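Side-chain contacts in aluminum resistance protein (PDB 3I16), which probably acts as a pyridoxal-5'-phosphate-dependent carbon-sulfur lyase related to methionine gamma-lyase and probably involved in aluminum resistance: residues 4-7 with 8-12; 345-348 with 349-352; 55-58 with 59-63. All coordinates share one frame; numbering follows the deposited sequence.

Interaction 1: 4-7 with 8-12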
ATOM      1  N   GLU B   4       7.505 -28.602  30.194  1.00 16.92           N
ATOM      2  CA  GLU B   4       8.818 -29.216  30.085  1.00 16.51           C
ATOM      3  C   GLU B   4       9.364 -29.078  28.650  1.00 15.75           C
ATOM      4  O   GLU B   4      10.560 -28.900  28.447  1.00 13.11           O
ATOM      5  CB  GLU B   4       8.735 -30.691  30.501  1.00 18.90           C
ATOM      6  CG  GLU B   4      10.067 -31.432  30.525  1.00 23.25           C
ATOM      7  CD  GLU B   4      11.102 -30.808  31.469  1.00 28.97           C
ATOM      8  OE1 GLU B   4      10.729 -30.270  32.559  1.00 26.42           O
ATOM      9  OE2 GLU B   4      12.301 -30.891  31.102  1.00 31.32           O
ATOM     10  N   SER B   5       8.479 -29.189  27.661  1.00 14.57           N
ATOM     11  CA  SER B   5       8.851 -29.012  26.259  1.00 15.11           C
ATOM     12  C   SER B   5       9.415 -27.601  26.032  1.00 13.95           C
ATOM     13  O   SER B   5      10.383 -27.423  25.287  1.00 11.87           O
ATOM     14  CB  SER B   5       7.623 -29.248  25.383  1.00 13.81           C
ATOM     15  OG  SER B   5       6.546 -28.413  25.801  1.00 22.04           O
ATOM     16  N   THR B   6       8.816 -26.614  26.708  1.00 14.47           N
ATOM     17  CA  THR B   6       9.254 -25.233  26.635  1.00 12.55           C
ATOM     18  C   THR B   6      10.623 -25.113  27.270  1.00 13.43           C
ATOM     19  O   THR B   6      11.496 -24.473  26.704  1.00 13.34           O
ATOM     20  CB  THR B   6       8.278 -24.274  27.330  1.00 14.43           C
ATOM     21  OG1 THR B   6       6.972 -24.451  26.779  1.00 15.28           O
ATOM     22  CG2 THR B   6       8.721 -22.797  27.157  1.00 10.53           C
ATOM     23  N   LYS B   7      10.837 -25.748  28.419  1.00 13.56           N
ATOM     24  CA  LYS B   7      12.169 -25.711  29.057  1.00 12.85           C
ATOM     25  C   LYS B   7      13.220 -26.317  28.147  1.00 13.70           C
ATOM     26  O   LYS B   7      14.327 -25.770  28.027  1.00 13.76           O
ATOM     27  CB  LYS B   7      12.178 -26.464  30.394  1.00 12.52           C
ATOM     28  CG  LYS B   7      11.256 -25.878  31.456  1.00 14.59           C
ATOM     29  CD  LYS B   7      11.219 -26.725  32.725  1.00 19.10           C
ATOM     30  CE  LYS B   7      10.108 -26.280  33.689  1.00 18.17           C
ATOM     31  NZ  LYS B   7      10.278 -26.942  35.010  1.00 19.54           N
ATOM     32  N   GLN B   8      12.895 -27.445  27.506  1.00 14.06           N
ATOM     33  CA  GLN B   8      13.869 -28.085  26.615  1.00 17.03           C
ATOM     34  C   GLN B   8      14.152 -27.218  25.369  1.00 16.69           C
ATOM     35  O   GLN B   8      15.291 -27.146  24.894  1.00 15.45           O
ATOM     36  CB  GLN B   8      13.419 -29.489  26.209  1.00 18.52           C
ATOM     37  CG  GLN B   8      13.320 -30.468  27.369  1.00 24.69           C
ATOM     38  CD  GLN B   8      14.672 -30.755  28.013  1.00 31.43           C
ATOM     39  OE1 GLN B   8      15.687 -30.887  27.326  1.00 33.11           O
ATOM     40  NE2 GLN B   8      14.683 -30.871  29.339  1.00 35.17           N
ATOM     41  N   PHE B   9      13.122 -26.525  24.890  1.00 15.98           N
ATOM     42  CA  PHE B   9      13.248 -25.645  23.734  1.00 15.05           C
ATOM     43  C   PHE B   9      14.164 -24.478  24.123  1.00 14.02           C
ATOM     44  O   PHE B   9      15.080 -24.105  23.377  1.00 13.29           O
ATOM     45  CB  PHE B   9      11.868 -25.118  23.344  1.00 15.19           C
ATOM     46  CG  PHE B   9      11.728 -24.707  21.904  1.00 15.91           C
ATOM     47  CD1 PHE B   9      12.776 -24.143  21.175  1.00 17.98           C
ATOM     48  CD2 PHE B   9      10.489 -24.812  21.293  1.00 17.36           C
ATOM     49  CE1 PHE B   9      12.592 -23.757  19.867  1.00 16.76           C
ATOM     50  CE2 PHE B   9      10.306 -24.398  19.988  1.00 20.97           C
ATOM     51  CZ  PHE B   9      11.361 -23.871  19.277  1.00 17.72           C
ATOM     52  N   LEU B  10      13.903 -23.887  25.285  1.00 14.42           N
ATOM     53  CA  LEU B  10      14.749 -22.804  25.794  1.00 16.27           C
ATOM     54  C   LEU B  10      16.221 -23.225  25.951  1.00 17.10           C
ATOM     55  O   LEU B  10      17.106 -22.418  25.681  1.00 17.21           O
ATOM     56  CB  LEU B  10      14.212 -22.214  27.107  1.00 14.60           C
ATOM     57  CG  LEU B  10      12.956 -21.355  26.994  1.00 15.60           C
ATOM     58  CD1 LEU B  10      12.470 -20.989  28.388  1.00 11.10           C
ATOM     59  CD2 LEU B  10      13.207 -20.080  26.177  1.00 13.82           C
ATOM     60  N   LYS B  11      16.486 -24.475  26.328  1.00 20.61           N
ATOM     61  CA  LYS B  11      17.885 -24.936  26.461  1.00 23.69           C
ATOM     62  C   LYS B  11      18.599 -24.865  25.109  1.00 23.86           C
ATOM     63  O   LYS B  11      19.802 -24.664  25.061  1.00 24.61           O
ATOM     64  CB  LYS B  11      18.028 -26.342  27.091  1.00 24.41           C
ATOM     65  CG  LYS B  11      17.206 -26.548  28.366  1.00 30.28           C
ATOM     66  CD  LYS B  11      17.892 -27.341  29.491  1.00 37.54           C
ATOM     67  CE  LYS B  11      18.767 -26.426  30.398  1.00 40.65           C
ATOM     68  NZ  LYS B  11      18.008 -25.314  31.100  1.00 32.79           N
ATOM     69  N   LYS B  12      17.852 -24.961  24.005  1.00 24.72           N
ATOM     70  CA  LYS B  12      18.444 -24.844  22.680  1.00 23.63           C
ATOM     71  C   LYS B  12      18.924 -23.399  22.381  1.00 24.29           C
ATOM     72  O   LYS B  12      19.631 -23.167  21.397  1.00 25.75           O
ATOM     73  CB  LYS B  12      17.478 -25.387  21.612  1.00 25.70           C
ATOM     74  CG  LYS B  12      17.045 -26.849  21.863  1.00 22.87           C
TER
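Glu4 and Gln8, one helical turn apart, meet through their side chains as well as their backbones. The amide nitrogen NE2 of Gln8 donates to OE2 of Glu4 over 3.0 Å, and at 167° the bond is nearly straight. The carboxylate oxygen lies close to the plane of the Gln8 amide, although the two flat groups are turned 36° against each other. Both chains bend at chi2, which folds their polar ends together along the helix surface; Gln8 CG meanwhile rests 3.4 Å from Glu4 O.

Beneath this bridge runs the backbone ladder. Gln8 N bonds to Glu4 O, Phe9 N to Ser5 O, Leu10 N to Thr6 O and Lys11 N to Lys7 O, at 2.9 to 3.0 Å. Leu10 CG packs on this backbone, 3.5 Å from Thr6 O.

The one apolar contact is looser: the methyls Thr6 CG2 and Leu10 CD1 approach to 4.3 Å. The charged tip of Lys11 turns instead to Asp17, with which it forms a salt bridge.

Thr6 packs on Phe43, and Phe9 and Leu10 on Leu46, both of the second subunit, so this is a short amphipathic N-terminal helix: an i to i+4 Glu-Gln pair on its solvent side, with Thr6, Phe9 and Leu10 at a subunit interface.

Interaction 2: 345-348 with 349-352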
ATOM      1  N   LEU B 345      27.015  -4.803  29.649  1.00 23.60           N
ATOM      2  CA  LEU B 345      26.071  -3.956  28.976  1.00 23.68           C
ATOM      3  C   LEU B 345      25.877  -4.297  27.499  1.00 24.07           C
ATOM      4  O   LEU B 345      24.769  -4.593  27.086  1.00 24.10           O
ATOM      5  CB  LEU B 345      26.486  -2.497  29.105  1.00 22.73           C
ATOM      6  CG  LEU B 345      25.632  -1.525  28.300  1.00 24.30           C
ATOM      7  CD1 LEU B 345      24.224  -1.527  28.839  1.00 22.75           C
ATOM      8  CD2 LEU B 345      26.216  -0.129  28.346  1.00 26.43           C
ATOM      9  N   ILE B 346      26.937  -4.227  26.697  1.00 26.84           N
ATOM     10  CA  ILE B 346      26.806  -4.461  25.244  1.00 26.15           C
ATOM     11  C   ILE B 346      26.342  -5.904  24.983  1.00 23.41           C
ATOM     12  O   ILE B 346      25.516  -6.150  24.112  1.00 24.93           O
ATOM     13  CB  ILE B 346      28.110  -4.161  24.446  1.00 29.19           C
ATOM     14  CG1 ILE B 346      28.583  -2.712  24.632  1.00 31.69           C
ATOM     15  CG2 ILE B 346      27.873  -4.385  22.938  1.00 27.55           C
ATOM     16  CD1 ILE B 346      27.674  -1.665  23.983  1.00 33.81           C
ATOM     17  N   GLU B 347      26.870  -6.841  25.747  1.00 19.61           N
ATOM     18  CA  GLU B 347      26.431  -8.217  25.679  1.00 22.58           C
ATOM     19  C   GLU B 347      24.932  -8.392  25.966  1.00 23.61           C
ATOM     20  O   GLU B 347      24.262  -9.221  25.333  1.00 23.40           O
ATOM     21  CB  GLU B 347      27.232  -9.065  26.662  1.00 22.63           C
ATOM     22  CG  GLU B 347      28.598  -9.378  26.138  1.00 29.02           C
ATOM     23  CD  GLU B 347      28.497 -10.219  24.880  1.00 35.80           C
ATOM     24  OE1 GLU B 347      28.116 -11.407  25.013  1.00 26.97           O
ATOM     25  OE2 GLU B 347      28.759  -9.675  23.769  1.00 35.62           O
ATOM     26  N   PHE B 348      24.408  -7.621  26.911  1.00 20.30           N
ATOM     27  CA  PHE B 348      22.989  -7.727  27.234  1.00 20.24           C
ATOM     28  C   PHE B 348      22.158  -7.288  26.037  1.00 18.45           C
ATOM     29  O   PHE B 348      21.198  -7.988  25.656  1.00 17.93           O
ATOM     30  CB  PHE B 348      22.627  -6.887  28.468  1.00 18.99           C
ATOM     31  CG  PHE B 348      21.165  -6.892  28.798  1.00 14.80           C
ATOM     32  CD1 PHE B 348      20.610  -7.943  29.489  1.00 19.24           C
ATOM     33  CD2 PHE B 348      20.351  -5.827  28.434  1.00 23.12           C
ATOM     34  CE1 PHE B 348      19.273  -7.932  29.817  1.00 15.37           C
ATOM     35  CE2 PHE B 348      19.002  -5.824  28.758  1.00 21.77           C
ATOM     36  CZ  PHE B 348      18.481  -6.878  29.445  1.00 15.75           C
ATOM     37  N   CYS B 349      22.527  -6.144  25.458  1.00 18.31           N
ATOM     38  CA  CYS B 349      21.812  -5.589  24.320  1.00 19.96           C
ATOM     39  C   CYS B 349      21.911  -6.533  23.131  1.00 20.72           C
ATOM     40  O   CYS B 349      20.977  -6.623  22.343  1.00 20.63           O
ATOM     41  CB  CYS B 349      22.352  -4.212  23.909  1.00 21.47           C
ATOM     42  SG  CYS B 349      21.938  -2.854  25.037  1.00 30.65           S
ATOM     43  N   LYS B 350      23.044  -7.208  22.996  1.00 21.09           N
ATOM     44  CA  LYS B 350      23.222  -8.158  21.908  1.00 22.09           C
ATOM     45  C   LYS B 350      22.274  -9.332  22.111  1.00 20.57           C
ATOM     46  O   LYS B 350      21.691  -9.832  21.151  1.00 18.67           O
ATOM     47  CB  LYS B 350      24.676  -8.607  21.787  1.00 22.79           C
ATOM     48  CG  LYS B 350      25.606  -7.525  21.140  1.00 28.26           C
ATOM     49  CD  LYS B 350      27.067  -7.992  21.090  1.00 33.67           C
ATOM     50  CE  LYS B 350      27.994  -6.950  20.447  1.00 34.76           C
ATOM     51  NZ  LYS B 350      27.497  -6.462  19.138  1.00 35.53           N
ATOM     52  N   GLY B 351      22.120  -9.743  23.368  1.00 18.77           N
ATOM     53  CA  GLY B 351      21.183 -10.789  23.735  1.00 16.00           C
ATOM     54  C   GLY B 351      19.774 -10.435  23.320  1.00 14.34           C
ATOM     55  O   GLY B 351      19.082 -11.267  22.746  1.00 16.89           O
ATOM     56  N   ILE B 352      19.364  -9.192  23.575  1.00 14.23           N
ATOM     57  CA  ILE B 352      18.047  -8.724  23.190  1.00 13.11           C
ATOM     58  C   ILE B 352      17.853  -8.788  21.670  1.00 14.83           C
ATOM     59  O   ILE B 352      16.781  -9.186  21.201  1.00 14.92           O
ATOM     60  CB  ILE B 352      17.752  -7.306  23.731  1.00 12.39           C
ATOM     61  CG1 ILE B 352      17.699  -7.330  25.264  1.00 16.24           C
ATOM     62  CG2 ILE B 352      16.413  -6.744  23.177  1.00 10.25           C
ATOM     63  CD1 ILE B 352      16.660  -8.321  25.857  1.00 15.52           C
TER
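Lys350 lies across Ile346 and Glu347, and its aliphatic chain can be read atom by atom. CB starts 3.5 Å from Ile346 O, the same carbonyl that accepts the backbone N-H of Lys350. CG comes closer still to that oxygen, at 3.3 Å, because chi1 of -75° sets it beside its own backbone N and over the preceding turn. Extended at chi2, the chain brings CD to 3.6 Å from Glu347 OE2. Extended again at chi3, it brings CE to the branch methyl CG2 of Ile346, also at 3.6 Å, the two side chains crossing at a slant. A bend at chi4 finally turns NZ aside. The ammonium makes no contact with the carboxylate of Glu347, since NZ and OE2 stay 5.8 Å apart; it bonds to Ser363 OG and Cys364 O and forms a salt bridge with Glu365, while Glu347 pairs with Arg424. The two opposite charges thus find separate partners, and Glu347 meets the methylene chain of Lys350, not its tip.

A second side-chain pair forms on the buried side. Ile352 CG1 lies over one face of the Phe348 ring, 4.0 Å from CE2, and the two side chains run alongside each other, pointing the same way. Leu405 and Ala421 touch both of them. Helix 342-354 therefore packs against both the six-stranded antiparallel sheet and helix 411-425, an alpha/beta layering consistent with the C-terminal domain of fold-type I pyridoxal-phosphate enzymes.

Interaction 3: 55-58 with 59-63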
ATOM      1  N   GLU B  55     -17.713   8.227  17.654  1.00 16.86           N
ATOM      2  CA  GLU B  55     -17.402   8.750  16.332  1.00 17.33           C
ATOM      3  C   GLU B  55     -18.002   7.933  15.198  1.00 16.59           C
ATOM      4  O   GLU B  55     -17.765   8.235  14.026  1.00 17.03           O
ATOM      5  CB  GLU B  55     -15.875   8.873  16.152  1.00 19.26           C
ATOM      6  CG  GLU B  55     -15.297   9.976  16.970  1.00 19.16           C
ATOM      7  CD  GLU B  55     -15.906  11.330  16.633  1.00 20.80           C
ATOM      8  OE1 GLU B  55     -16.199  11.594  15.438  1.00 11.87           O
ATOM      9  OE2 GLU B  55     -16.065  12.134  17.575  1.00 17.78           O
ATOM     10  N   ARG B  56     -18.757   6.890  15.532  1.00 16.46           N
ATOM     11  CA  ARG B  56     -19.431   6.069  14.529  1.00 17.29           C
ATOM     12  C   ARG B  56     -18.492   5.550  13.427  1.00 17.85           C
ATOM     13  O   ARG B  56     -18.796   5.609  12.231  1.00 19.42           O
ATOM     14  CB  ARG B  56     -20.619   6.854  13.972  1.00 17.25           C
ATOM     15  CG  ARG B  56     -21.652   7.196  15.064  1.00 18.66           C
ATOM     16  CD  ARG B  56     -22.708   8.194  14.574  1.00 24.61           C
ATOM     17  NE  ARG B  56     -23.570   7.627  13.545  1.00 27.83           N
ATOM     18  CZ  ARG B  56     -24.641   6.860  13.777  1.00 27.68           C
ATOM     19  NH1 ARG B  56     -25.010   6.534  15.013  1.00 29.68           N
ATOM     20  NH2 ARG B  56     -25.343   6.394  12.753  1.00 27.62           N
ATOM     21  N   ILE B  57     -17.351   5.020  13.860  1.00 17.75           N
ATOM     22  CA  ILE B  57     -16.367   4.501  12.937  1.00 18.52           C
ATOM     23  C   ILE B  57     -16.968   3.300  12.182  1.00 18.68           C
ATOM     24  O   ILE B  57     -17.575   2.424  12.783  1.00 18.10           O
ATOM     25  CB  ILE B  57     -15.038   4.130  13.677  1.00 16.80           C
ATOM     26  CG1 ILE B  57     -14.425   5.366  14.354  1.00 16.78           C
ATOM     27  CG2 ILE B  57     -14.004   3.491  12.727  1.00 13.71           C
ATOM     28  CD1 ILE B  57     -14.117   6.535  13.421  1.00 12.71           C
ATOM     29  N   SER B  58     -16.813   3.315  10.861  1.00 19.08           N
ATOM     30  CA  SER B  58     -17.274   2.274   9.963  1.00 19.84           C
ATOM     31  C   SER B  58     -16.150   1.913   8.989  1.00 21.68           C
ATOM     32  O   SER B  58     -15.090   2.550   8.974  1.00 20.62           O
ATOM     33  CB  SER B  58     -18.443   2.793   9.147  1.00 20.55           C
ATOM     34  OG  SER B  58     -17.998   3.790   8.241  1.00 22.56           O
ATOM     35  N   GLU B  59     -16.401   0.922   8.137  1.00 22.91           N
ATOM     36  CA  GLU B  59     -15.417   0.526   7.127  1.00 24.44           C
ATOM     37  C   GLU B  59     -15.137   1.660   6.151  1.00 22.76           C
ATOM     38  O   GLU B  59     -14.046   1.725   5.601  1.00 23.36           O
ATOM     39  CB  GLU B  59     -15.826  -0.766   6.416  1.00 25.81           C
ATOM     40  CG  GLU B  59     -15.841  -1.954   7.403  1.00 36.30           C
ATOM     41  CD  GLU B  59     -16.261  -3.292   6.796  1.00 47.94           C
ATOM     42  OE1 GLU B  59     -16.969  -3.311   5.752  1.00 51.71           O
ATOM     43  OE2 GLU B  59     -15.893  -4.332   7.404  1.00 47.93           O
ATOM     44  N   ALA B  60     -16.089   2.586   5.991  1.00 21.37           N
ATOM     45  CA  ALA B  60     -15.920   3.766   5.126  1.00 21.01           C
ATOM     46  C   ALA B  60     -14.778   4.687   5.583  1.00 21.68           C
ATOM     47  O   ALA B  60     -14.279   5.504   4.791  1.00 23.87           O
ATOM     48  CB  ALA B  60     -17.208   4.562   5.061  1.00 17.70           C
ATOM     49  N   HIS B  61     -14.381   4.585   6.851  1.00 17.84           N
ATOM     50  CA  HIS B  61     -13.281   5.391   7.369  1.00 17.44           C
ATOM     51  C   HIS B  61     -11.918   4.817   7.040  1.00 18.07           C
ATOM     52  O   HIS B  61     -10.923   5.469   7.322  1.00 17.70           O
ATOM     53  CB  HIS B  61     -13.387   5.567   8.880  1.00 15.85           C
ATOM     54  CG  HIS B  61     -14.549   6.402   9.291  1.00 17.21           C
ATOM     55  ND1 HIS B  61     -15.771   5.862   9.622  1.00 20.86           N
ATOM     56  CD2 HIS B  61     -14.697   7.743   9.370  1.00 18.89           C
ATOM     57  CE1 HIS B  61     -16.612   6.831   9.927  1.00 17.27           C
ATOM     58  NE2 HIS B  61     -15.987   7.984   9.775  1.00 23.02           N
ATOM     59  N   PHE B  62     -11.858   3.616   6.460  1.00 16.82           N
ATOM     60  CA  PHE B  62     -10.578   3.026   6.098  1.00 19.91           C
ATOM     61  C   PHE B  62     -10.266   3.488   4.689  1.00 21.66           C
ATOM     62  O   PHE B  62     -10.188   2.720   3.734  1.00 23.73           O
ATOM     63  CB  PHE B  62     -10.558   1.503   6.295  1.00 18.16           C
ATOM     64  CG  PHE B  62     -10.991   1.076   7.681  1.00 19.12           C
ATOM     65  CD1 PHE B  62     -10.624   1.813   8.804  1.00 17.29           C
ATOM     66  CD2 PHE B  62     -11.735  -0.081   7.869  1.00 16.92           C
ATOM     67  CE1 PHE B  62     -11.040   1.421  10.081  1.00 17.13           C
ATOM     68  CE2 PHE B  62     -12.125  -0.485   9.158  1.00 17.23           C
ATOM     69  CZ  PHE B  62     -11.776   0.274  10.248  1.00 15.35           C
ATOM     70  N   THR B  63     -10.042   4.791   4.626  1.00 23.58           N
ATOM     71  CA  THR B  63      -9.807   5.523   3.412  1.00 24.28           C
ATOM     72  C   THR B  63      -8.447   5.265   2.804  1.00 23.94           C
ATOM     73  O   THR B  63      -7.479   4.872   3.471  1.00 26.48           O
ATOM     74  CB  THR B  63      -9.898   7.030   3.699  1.00 25.10           C
ATOM     75  OG1 THR B  63      -9.051   7.342   4.811  1.00 28.70           O
ATOM     76  CG2 THR B  63     -11.331   7.445   4.029  1.00 27.25           C
TER
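Ser58 and His61 satisfy one another through both backbone and side chain. The N-H of Ser58 points at His61 ND1 over 3.0 Å with little bend (168°), although the donor sits 19° out of the imidazole plane. In return, His61 N donates to Ser58 O, likewise at 3.0 Å, closing the short 3-10 turn of 59-61; here the donor stands well above the carbonyl plane and does not follow a lone pair. Ser58 OG, placed between its own backbone N and carbonyl carbon by a chi1 of 69°, receives a weak bond from Ala60 N at 3.2 Å. Weak alternatives, with ND1 donating to Ser58 OG or O, have longer and more bent geometry.

The imidazole is further fixed by apolar contact. Ile57 CD1 lies almost centrally over one face, 4.1 Å from the ring centroid, in a CH-pi contact with the two side chains crossing at about a right angle.

The Ser58 carbonyl has a second contact: its oxygen sits over a face of the Phe62 ring, and Phe62 itself centres an inverse gamma turn.

Upstream, Arg56 ends helix 17-54 in a Schellman motif and makes a cation-pi contact with Phe361 of the second subunit, while Glu55 forms a salt bridge with Arg84. The nearly linear bond from Ser58 N suggests that ND1 acts mainly as an acceptor, consistent with a neutral imidazole held by the Ser58 N-H and by Ile57.

Along the chain the order is interaction 1, interaction 3, interaction 2, with no atom shared between them. Helix 17-54 begins soon after interaction 1 and ends just before interaction 3, so these two mark its opposite ends; their centres lie about 45 Å apart. Both touch the second subunit, which places local helix and turn packing next to contacts between subunits. Interaction 2 belongs instead to the C-terminal layer of helix and antiparallel sheet and meets no other chain. Its centre is about 22 Å from that of interaction 1 and about 43 Å from that of interaction 3. All three lie away from the pyridoxal-phosphate pocket; they belong to the packing of the fold.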